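Local coordinates for protein anti-sigma-I factor RsgI3 (Clostridium thermocellum, PDB 6QE7) that probably inhibits the sigma factor SigI3 through its cytoplasmic domain, while its extracellular PA14 dyad, the part described here, binds pectin and, less strongly, polygalacturonic acid and alfalfa cell walls, at residues G8-N13 and F19-I24; F30-G35 and D44-R49; F64-V67 and G71-L74. One frame throughout, in Å; residues are numbered along the deposited sequence.

Overall arrangement
All three contacts lie in the first PA14 domain, a beta sandwich of two antiparallel sheets. Interaction 1 is a hairpin within one sheet, built on backbone hydrogen bonds and aromatic pairs, and it is partly buried. Interaction 2, also partly buried, joins the loop after strand 29-31 to strand 46-51, which neighbours strand 6-11 of interaction 1; its chemistry is mostly polar. These two touch, for Tyr11 N and Ser47 O lie 2.8 Å apart, and both supply ligands to the same calcium ion. Interaction 3 is fully buried. It packs mostly apolar groups, with one threonine, between the two sheets without a hydrogen bond. It lies about 14 Å from interaction 2, centre to centre.

Interaction 1: residues G8-N13 and F19-I24; sequences GEYYNN and FQFVRI. With CA (calcium ion), chain E.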
loop_
_atom_site.group_PDB
_atom_site.type_symbol
_atom_site.label_atom_id
_atom_site.label_comp_id
_atom_site.label_asym_id
_atom_site.label_seq_id
_atom_site.Cartn_x
_atom_site.Cartn_y
_atom_site.Cartn_z
ATOM N N GLY A 8 17.219 2.533 1.885
ATOM C CA GLY A 8 16.029 3.154 1.291
ATOM C C GLY A 8 15.151 2.130 0.619
ATOM O O GLY A 8 15.637 1.330 -0.236
ATOM N N GLU A 9 13.918 2.056 1.084
ATOM C CA GLU A 9 12.880 1.208 0.471
ATOM C C GLU A 9 12.021 2.179 -0.343
ATOM O O GLU A 9 11.384 3.096 0.288
ATOM C CB GLU A 9 12.027 0.446 1.511
ATOM C CG GLU A 9 12.713 -0.471 2.532
ATOM C CD GLU A 9 11.984 -0.558 3.886
ATOM O OE1 GLU A 9 10.726 -0.387 3.944
ATOM O OE2 GLU A 9 12.657 -0.745 4.891
ATOM N N TYR A 10 11.863 1.880 -1.625
ATOM C CA TYR A 10 11.182 2.708 -2.627
ATOM C C TYR A 10 9.955 1.995 -3.128
ATOM O O TYR A 10 10.005 0.880 -3.651
ATOM C CB TYR A 10 12.149 3.011 -3.766
ATOM C CG TYR A 10 13.228 3.970 -3.364
ATOM C CD1 TYR A 10 14.351 3.540 -2.678
ATOM C CD2 TYR A 10 13.140 5.326 -3.620
ATOM C CE1 TYR A 10 15.350 4.436 -2.298
ATOM C CE2 TYR A 10 14.151 6.220 -3.289
ATOM C CZ TYR A 10 15.274 5.777 -2.615
ATOM O OH TYR A 10 16.246 6.664 -2.232
ATOM N N TYR A 11 8.816 2.643 -2.949
ATOM C CA TYR A 11 7.501 2.040 -3.255
ATOM C C TYR A 11 6.846 2.934 -4.321
ATOM O O TYR A 11 6.926 4.143 -4.150
ATOM C CB TYR A 11 6.700 2.032 -1.951
ATOM C CG TYR A 11 7.246 1.172 -0.840
ATOM C CD1 TYR A 11 8.241 1.662 0.004
ATOM C CD2 TYR A 11 6.688 -0.073 -0.562
ATOM C CE1 TYR A 11 8.729 0.905 1.038
ATOM C CE2 TYR A 11 7.158 -0.846 0.476
ATOM C CZ TYR A 11 8.166 -0.343 1.263
ATOM O OH TYR A 11 8.665 -1.130 2.219
ATOM N N ASN A 12 6.019 2.363 -5.198
ATOM C CA ASN A 12 5.312 3.084 -6.291
ATOM C C ASN A 12 3.929 3.584 -5.881
ATOM O O ASN A 12 3.267 4.230 -6.735
ATOM C CB ASN A 12 5.157 2.193 -7.539
ATOM C CG ASN A 12 6.235 2.507 -8.542
ATOM O OD1 ASN A 12 6.437 3.679 -8.818
ATOM N ND2 ASN A 12 6.960 1.509 -9.049
ATOM N N ASN A 13 3.497 3.302 -4.657
ATOM C CA ASN A 13 2.337 3.956 -3.989
ATOM C C ASN A 13 2.882 4.849 -2.847
ATOM O O ASN A 13 4.065 4.664 -2.426
ATOM C CB ASN A 13 1.360 2.885 -3.486
ATOM C CG ASN A 13 0.369 2.421 -4.541
ATOM O OD1 ASN A 13 0.183 3.076 -5.566
ATOM N ND2 ASN A 13 -0.383 1.367 -4.242
ATOM N N PHE A 19 5.948 -2.172 -3.511
ATOM C CA PHE A 19 7.396 -2.142 -3.244
ATOM C C PHE A 19 8.119 -2.364 -4.585
ATOM O O PHE A 19 7.686 -3.239 -5.335
ATOM C CB PHE A 19 7.760 -3.184 -2.185
ATOM C CG PHE A 19 9.247 -3.395 -2.151
ATOM C CD1 PHE A 19 10.098 -2.406 -1.652
ATOM C CD2 PHE A 19 9.811 -4.517 -2.736
ATOM C CE1 PHE A 19 11.471 -2.564 -1.682
ATOM C CE2 PHE A 19 11.200 -4.676 -2.729
ATOM C CZ PHE A 19 12.015 -3.683 -2.235
ATOM N N GLN A 20 9.082 -1.516 -4.923
ATOM C CA GLN A 20 9.904 -1.683 -6.151
ATOM C C GLN A 20 11.342 -2.126 -5.866
ATOM O O GLN A 20 11.782 -3.128 -6.408
ATOM C CB GLN A 20 9.915 -0.395 -6.970
ATOM C CG GLN A 20 10.437 -0.565 -8.403
ATOM C CD GLN A 20 9.708 -1.634 -9.190
ATOM O OE1 GLN A 20 8.531 -1.862 -9.019
ATOM N NE2 GLN A 20 10.436 -2.363 -9.989
ATOM N N PHE A 21 12.125 -1.398 -5.111
ATOM C CA PHE A 21 13.541 -1.788 -4.942
ATOM C C PHE A 21 14.002 -1.217 -3.595
ATOM O O PHE A 21 13.340 -0.311 -3.046
ATOM C CB PHE A 21 14.387 -1.358 -6.137
ATOM C CG PHE A 21 14.543 0.155 -6.239
ATOM C CD1 PHE A 21 15.413 0.855 -5.417
ATOM C CD2 PHE A 21 13.734 0.896 -7.067
ATOM C CE1 PHE A 21 15.509 2.239 -5.467
ATOM C CE2 PHE A 21 13.814 2.279 -7.115
ATOM C CZ PHE A 21 14.679 2.956 -6.295
ATOM N N VAL A 22 15.030 -1.835 -3.040
ATOM C CA VAL A 22 15.795 -1.267 -1.902
ATOM C C VAL A 22 17.165 -0.796 -2.417
ATOM O O VAL A 22 17.711 -1.419 -3.338
ATOM C CB VAL A 22 15.893 -2.319 -0.789
ATOM C CG1 VAL A 22 16.724 -3.523 -1.218
ATOM C CG2 VAL A 22 16.419 -1.751 0.493
ATOM N N ARG A 23 17.737 0.258 -1.847
ATOM C CA ARG A 23 19.153 0.612 -2.156
ATOM C C ARG A 23 19.699 1.332 -0.944
ATOM O O ARG A 23 18.899 1.826 -0.098
ATOM C CB ARG A 23 19.266 1.505 -3.402
ATOM C CG ARG A 23 18.840 2.943 -3.209
ATOM C CD ARG A 23 18.766 3.743 -4.496
ATOM N NE ARG A 23 18.280 5.065 -4.287
ATOM C CZ ARG A 23 17.932 5.929 -5.244
ATOM N NH1 ARG A 23 17.965 5.541 -6.518
ATOM N NH2 ARG A 23 17.462 7.132 -4.915
ATOM N N ILE A 24 21.005 1.339 -0.800
ATOM C CA ILE A 24 21.626 2.119 0.290
ATOM C C ILE A 24 21.939 3.483 -0.289
ATOM O O ILE A 24 22.608 3.515 -1.303
ATOM C CB ILE A 24 22.823 1.368 0.873
ATOM C CG1 ILE A 24 22.294 0.113 1.563
ATOM C CG2 ILE A 24 23.639 2.254 1.804
ATOM C CD1 ILE A 24 23.361 -0.933 1.824
HETATM CA CA CA E . 2.676 6.091 -7.890
HETATM O O HOH W 1 6.262 -1.186 -7.679
HETATM O O HOH W 2 5.075 6.070 -8.400
HETATM O O HOH W 3 0.642 4.773 -7.724
HETATM O O HOH W 4 2.713 4.358 -9.651
HETATM O O HOH W 5 2.237 7.248 -10.002
#
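Strands 8-11 and 19-24 pair antiparallel, with their axes 4.7 Å apart at closest approach, and a classic beta bulge puts both Gln20 and Phe21 opposite Tyr10. Tyr10 O accepts from Gln20 N at 2.9 Å and only weakly from Phe21 N. Gly8 and Arg23 form a hydrogen-bonded pair beyond it. On one face of the sheet the rings of Tyr10 and Phe21 lie nearly parallel, at 18°, but are slid apart. Tyr10 CB therefore sits over the Phe21 face, 3.8 Å from the ring centroid, as a CH-pi contact. Phe21 chi1 of 68° sets its ring between its own backbone N and carbonyl carbon, and so back over Tyr10. The extended chain of Arg23 carries NH2 to Tyr10 OH at 3.0 Å; the hydroxyl oxygen lies off the guanidinium plane. Asp25 binds both residues, through Arg23 NE and Tyr10 OH. On the other face Phe19 turns its edge to the face of Tyr11 in a T-shaped pair, with centroids 5.5 Å apart. Tyr11 OH donates to Glu9 OE1 at 2.8 Å, and Glu9 also bridges to Arg49. Past the strand, Asn12 O binds calcium at 2.3 Å. Asn12 OD1 accepts from Gly42 N, and a water joins Asn12 ND2 to Gln20 OE1. Each tyrosine hydroxyl thus sits between a carboxylate and an arginine, Asp25 and Arg23 or Glu9 and Arg49, so charges probably balance in part and hold it.

Interaction 2: residues F30-G35 and D44-R49; sequences FDWGEG and DTYSVR. With CA (calcium ion), chain E.
With chi1 at 55°, Tyr46 CG is flanked by the backbone N and the carbonyl carbon, and Trp32 chi1 of -64° puts Trp32 CG beside the backbone N; together they bring Tyr46 OH up to Gly35 O and alongside the Trp32 indole. The turn here is a type II' beta turn from Trp32 to Gly35, within the PA14 beta sandwich. It is closed by Gly35 N bonding to Trp32 O at 2.7 Å. Gly33 has the positive phi that this turn needs in its second residue. An Asx turn overlaps its start, in which Asp31 OD1 accepts from Gly33 N at 2.8 Å. The main link across the contact is Tyr46 OH donating to Gly35 O at 2.8 Å. The C=O...O angle is 131°, and the donor is tilted slightly from the carbonyl plane. Trp32 CE3 lies 3.8 Å from Tyr46 OH, near the plane of the tyrosine ring, so the indole packs beside the hydroxyl. Pro37 touches both side chains. A water probably donates to Gly35 O and accepts from Asp44 N, which ties the turn to the calcium loop. In that loop Asp44 O binds the ion at 2.6 Å. Thr45 grips it twice, with its carbonyl and its hydroxyl. Asn12 O and four waters complete eight ligands. Thr45 and Tyr46 both face Gln113 in a G1 bulge, just where the loop enters strand 46-51. Thr45 OG1 meets the calcium at 2.4 Å, and it lies 2.7 Å from Asp44 O, a fellow ligand.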
loop_
_atom_site.group_PDB
_atom_site.type_symbol
_atom_site.label_atom_id
_atom_site.label_comp_id
_atom_site.label_asym_id
_atom_site.label_seq_id
_atom_site.Cartn_x
_atom_site.Cartn_y
_atom_site.Cartn_z
ATOM N N PHE A 30 17.924 14.717 -1.441
ATOM C CA PHE A 30 17.319 14.426 -2.741
ATOM C C PHE A 30 16.497 15.607 -3.181
ATOM O O PHE A 30 15.639 16.051 -2.461
ATOM C CB PHE A 30 16.497 13.140 -2.643
ATOM C CG PHE A 30 17.310 11.896 -2.503
ATOM C CD1 PHE A 30 18.011 11.389 -3.582
ATOM C CD2 PHE A 30 17.366 11.211 -1.313
ATOM C CE1 PHE A 30 18.780 10.241 -3.464
ATOM C CE2 PHE A 30 18.132 10.054 -1.192
ATOM C CZ PHE A 30 18.776 9.531 -2.284
ATOM N N ASP A 31 16.675 16.014 -4.416
ATOM C CA ASP A 31 15.689 16.890 -5.057
ATOM C C ASP A 31 15.346 16.278 -6.390
ATOM O O ASP A 31 16.168 16.296 -7.219
ATOM C CB ASP A 31 16.168 18.333 -5.179
ATOM C CG ASP A 31 15.129 19.230 -5.846
ATOM O OD1 ASP A 31 14.049 18.731 -6.277
ATOM O OD2 ASP A 31 15.421 20.425 -6.000
ATOM N N TRP A 32 14.127 15.776 -6.545
ATOM C CA TRP A 32 13.711 15.000 -7.736
ATOM C C TRP A 32 12.925 15.898 -8.671
ATOM O O TRP A 32 12.378 15.383 -9.664
ATOM C CB TRP A 32 12.919 13.764 -7.303
ATOM C CG TRP A 32 13.746 12.814 -6.516
ATOM C CD1 TRP A 32 14.907 12.214 -6.931
ATOM C CD2 TRP A 32 13.499 12.349 -5.187
ATOM N NE1 TRP A 32 15.336 11.333 -5.997
ATOM C CE2 TRP A 32 14.521 11.424 -4.897
ATOM C CE3 TRP A 32 12.486 12.586 -4.246
ATOM C CZ2 TRP A 32 14.580 10.751 -3.685
ATOM C CZ3 TRP A 32 12.536 11.894 -3.059
ATOM C CH2 TRP A 32 13.592 11.033 -2.767
ATOM N N GLY A 33 12.957 17.205 -8.422
ATOM C CA GLY A 33 12.157 18.164 -9.191
ATOM C C GLY A 33 10.716 17.700 -9.272
ATOM O O GLY A 33 10.146 17.513 -8.211
ATOM N N GLU A 34 10.178 17.489 -10.472
ATOM C CA GLU A 34 8.814 16.967 -10.694
ATOM C C GLU A 34 8.893 15.500 -11.149
ATOM O O GLU A 34 7.881 14.943 -11.680
ATOM C CB GLU A 34 8.043 17.889 -11.652
ATOM C CG GLU A 34 7.790 19.220 -11.031
ATOM C CD GLU A 34 7.039 20.192 -11.905
ATOM O OE1 GLU A 34 7.574 20.498 -13.020
ATOM O OE2 GLU A 34 5.928 20.607 -11.476
ATOM N N GLY A 35 9.996 14.841 -10.853
ATOM C CA GLY A 35 10.293 13.496 -11.341
ATOM C C GLY A 35 10.237 12.515 -10.187
ATOM O O GLY A 35 9.534 12.791 -9.210
ATOM N N ASP A 44 4.605 10.621 -9.521
ATOM C CA ASP A 44 3.553 10.875 -8.518
ATOM C C ASP A 44 3.290 9.633 -7.633
ATOM O O ASP A 44 3.641 8.490 -8.004
ATOM C CB ASP A 44 2.265 11.436 -9.146
ATOM C CG ASP A 44 2.379 12.814 -9.777
ATOM O OD1 ASP A 44 3.320 13.494 -9.417
ATOM O OD2 ASP A 44 1.501 13.198 -10.653
ATOM N N THR A 45 2.682 9.920 -6.463
ATOM C CA THR A 45 2.227 8.955 -5.434
ATOM C C THR A 45 3.303 7.893 -5.215
ATOM O O THR A 45 3.072 6.746 -5.574
ATOM C CB THR A 45 0.897 8.320 -5.870
ATOM O OG1 THR A 45 1.146 7.781 -7.158
ATOM C CG2 THR A 45 -0.256 9.283 -5.976
ATOM N N TYR A 46 4.431 8.253 -4.595
ATOM C CA TYR A 46 5.457 7.289 -4.241
ATOM C C TYR A 46 5.871 7.566 -2.803
ATOM O O TYR A 46 5.470 8.639 -2.254
ATOM C CB TYR A 46 6.610 7.238 -5.253
ATOM C CG TYR A 46 7.331 8.523 -5.571
ATOM C CD1 TYR A 46 8.390 8.939 -4.807
ATOM C CD2 TYR A 46 7.056 9.258 -6.733
ATOM C CE1 TYR A 46 9.119 10.084 -5.112
ATOM C CE2 TYR A 46 7.854 10.325 -7.120
ATOM C CZ TYR A 46 8.849 10.784 -6.276
ATOM O OH TYR A 46 9.622 11.883 -6.586
ATOM N N SER A 47 6.550 6.571 -2.225
ATOM C CA SER A 47 7.000 6.617 -0.822
ATOM C C SER A 47 8.318 5.882 -0.675
ATOM O O SER A 47 8.601 4.991 -1.475
ATOM C CB SER A 47 5.951 6.146 0.166
ATOM O OG SER A 47 5.464 4.825 -0.099
ATOM N N VAL A 48 9.052 6.318 0.354
ATOM C CA VAL A 48 10.423 5.909 0.664
ATOM C C VAL A 48 10.461 5.793 2.173
ATOM O O VAL A 48 10.051 6.733 2.862
ATOM C CB VAL A 48 11.497 6.909 0.134
ATOM C CG1 VAL A 48 12.833 6.264 0.245
ATOM C CG2 VAL A 48 11.274 7.344 -1.320
ATOM N N ARG A 49 11.055 4.698 2.605
ATOM C CA ARG A 49 11.418 4.464 3.993
ATOM C C ARG A 49 12.924 4.238 4.094
ATOM O O ARG A 49 13.401 3.273 3.555
ATOM C CB ARG A 49 10.736 3.220 4.550
ATOM C CG ARG A 49 10.881 3.190 6.071
ATOM C CD ARG A 49 10.283 1.949 6.610
ATOM N NE ARG A 49 8.865 2.124 6.665
ATOM C CZ ARG A 49 7.941 1.340 6.102
ATOM N NH1 ARG A 49 8.287 0.346 5.317
ATOM N NH2 ARG A 49 6.656 1.576 6.352
HETATM CA CA CA E . 2.676 6.091 -7.890
HETATM O O HOH W 6 6.655 12.820 -9.176
HETATM O O HOH W 4 2.713 4.358 -9.651
HETATM O O HOH W 2 5.075 6.070 -8.400
HETATM O O HOH W 5 2.237 7.248 -10.002
HETATM O O HOH W 3 0.642 4.773 -7.724
#

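Interaction 3: residues F64-V67 and G71-L74; sequences FYTV and GVRL
This is a buried packing contact between Phe64 and Thr66 of strand 60-69 and Val72 and Leu74 of strand 72-76, in the interior of the first PA14 domain. The segments run antiparallel, at 164°, but the axes of strands 64-67 and 72-74 come no nearer than 8.8 Å. No hydrogen bond joins them, and the side chains fill the distance. Leu74 touches both Phe64 and Thr66. Its CG lies anti to its backbone N (chi1 -175°), and one branch, CD2, does the touching. CD2 meets Phe64 CB at 3.6 Å, where the two side chains cross at about a right angle. The same methyl lies 4.1 Å from Thr66 CG2, as Leu74 and Thr66 slide past each other in opposite directions. Such facing of strands from separate sheets is the sandwich core of the PA14 fold. Strand 60-69 belongs to the sheet with strands 91-99 and 119-125. Strand 72-76 belongs to the other, with strands 79-84 and 105-113. Thr66 and Val72 meet tip to tip. Val72 CG2 and Thr66 CG2 lie 3.8 Å apart. Val72 CG1 comes to 3.7 Å from Thr66 OG1. Met109 packs on Thr66, Val72 and Leu74 alike, and Leu122, on strand 119-125 next to strand 60-69, touches Thr66 and Leu74. Tyr65 and Val67 point away from strand 72-74, and both rest on Met123.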
loop_
_atom_site.group_PDB
_atom_site.type_symbol
_atom_site.label_atom_id
_atom_site.label_comp_id
_atom_site.label_asym_id
_atom_site.label_seq_id
_atom_site.Cartn_x
_atom_site.Cartn_y
_atom_site.Cartn_z
ATOM N N PHE A 64 17.314 17.559 14.837
ATOM C CA PHE A 64 17.070 16.955 13.498
ATOM C C PHE A 64 16.104 17.847 12.727
ATOM O O PHE A 64 15.119 18.478 13.282
ATOM C CB PHE A 64 16.501 15.548 13.605
ATOM C CG PHE A 64 17.533 14.634 14.126
ATOM C CD1 PHE A 64 17.848 14.640 15.473
ATOM C CD2 PHE A 64 18.293 13.882 13.275
ATOM C CE1 PHE A 64 18.829 13.802 15.961
ATOM C CE2 PHE A 64 19.250 13.021 13.774
ATOM C CZ PHE A 64 19.527 12.995 15.111
ATOM N N TYR A 65 16.437 18.017 11.456
ATOM C CA TYR A 65 15.597 18.767 10.491
ATOM C C TYR A 65 15.331 17.871 9.272
ATOM O O TYR A 65 16.243 17.184 8.794
ATOM C CB TYR A 65 16.258 20.029 9.948
ATOM C CG TYR A 65 17.053 20.859 10.926
ATOM C CD1 TYR A 65 18.257 20.409 11.473
ATOM C CD2 TYR A 65 16.589 22.110 11.297
ATOM C CE1 TYR A 65 18.988 21.223 12.336
ATOM C CE2 TYR A 65 17.301 22.916 12.172
ATOM C CZ TYR A 65 18.501 22.469 12.695
ATOM O OH TYR A 65 19.148 23.291 13.595
ATOM N N THR A 66 14.104 17.973 8.767
ATOM C CA THR A 66 13.635 17.378 7.504
ATOM C C THR A 66 13.193 18.550 6.647
ATOM O O THR A 66 12.609 19.479 7.156
ATOM C CB THR A 66 12.527 16.349 7.744
ATOM O OG1 THR A 66 11.381 17.003 8.305
ATOM C CG2 THR A 66 12.951 15.222 8.656
ATOM N N VAL A 67 13.578 18.542 5.387
ATOM C CA VAL A 67 12.958 19.459 4.407
ATOM C C VAL A 67 12.406 18.534 3.324
ATOM O O VAL A 67 13.220 17.868 2.667
ATOM C CB VAL A 67 13.985 20.469 3.829
ATOM C CG1 VAL A 67 13.295 21.481 2.944
ATOM C CG2 VAL A 67 14.730 21.181 4.931
ATOM N N GLY A 71 5.210 14.696 2.586
ATOM C CA GLY A 71 5.151 14.571 4.048
ATOM C C GLY A 71 6.264 13.712 4.580
ATOM O O GLY A 71 7.058 13.104 3.821
ATOM N N VAL A 72 6.379 13.717 5.889
ATOM C CA VAL A 72 7.515 13.007 6.528
ATOM C C VAL A 72 7.095 12.512 7.893
ATOM O O VAL A 72 6.376 13.199 8.580
ATOM C CB VAL A 72 8.717 13.954 6.576
ATOM C CG1 VAL A 72 8.347 15.216 7.337
ATOM C CG2 VAL A 72 10.009 13.299 7.144
ATOM N N ARG A 73 7.760 11.494 8.356
ATOM C CA ARG A 73 7.803 11.164 9.779
ATOM C C ARG A 73 9.228 10.772 10.134
ATOM O O ARG A 73 9.841 9.998 9.349
ATOM C CB ARG A 73 6.847 9.993 10.065
ATOM C CG ARG A 73 5.365 10.293 9.923
ATOM C CD ARG A 73 4.581 9.146 10.578
ATOM N NE ARG A 73 3.241 9.666 10.791
ATOM C CZ ARG A 73 2.199 9.410 10.031
ATOM N NH1 ARG A 73 2.244 8.535 9.002
ATOM N NH2 ARG A 73 1.078 9.971 10.421
ATOM N N LEU A 74 9.755 11.299 11.244
ATOM C CA LEU A 74 11.133 10.946 11.677
ATOM C C LEU A 74 11.107 10.385 13.066
ATOM O O LEU A 74 10.647 11.115 13.970
ATOM C CB LEU A 74 12.047 12.186 11.671
ATOM C CG LEU A 74 13.521 11.916 11.980
ATOM C CD1 LEU A 74 14.102 10.907 11.028
ATOM C CD2 LEU A 74 14.337 13.209 11.930
#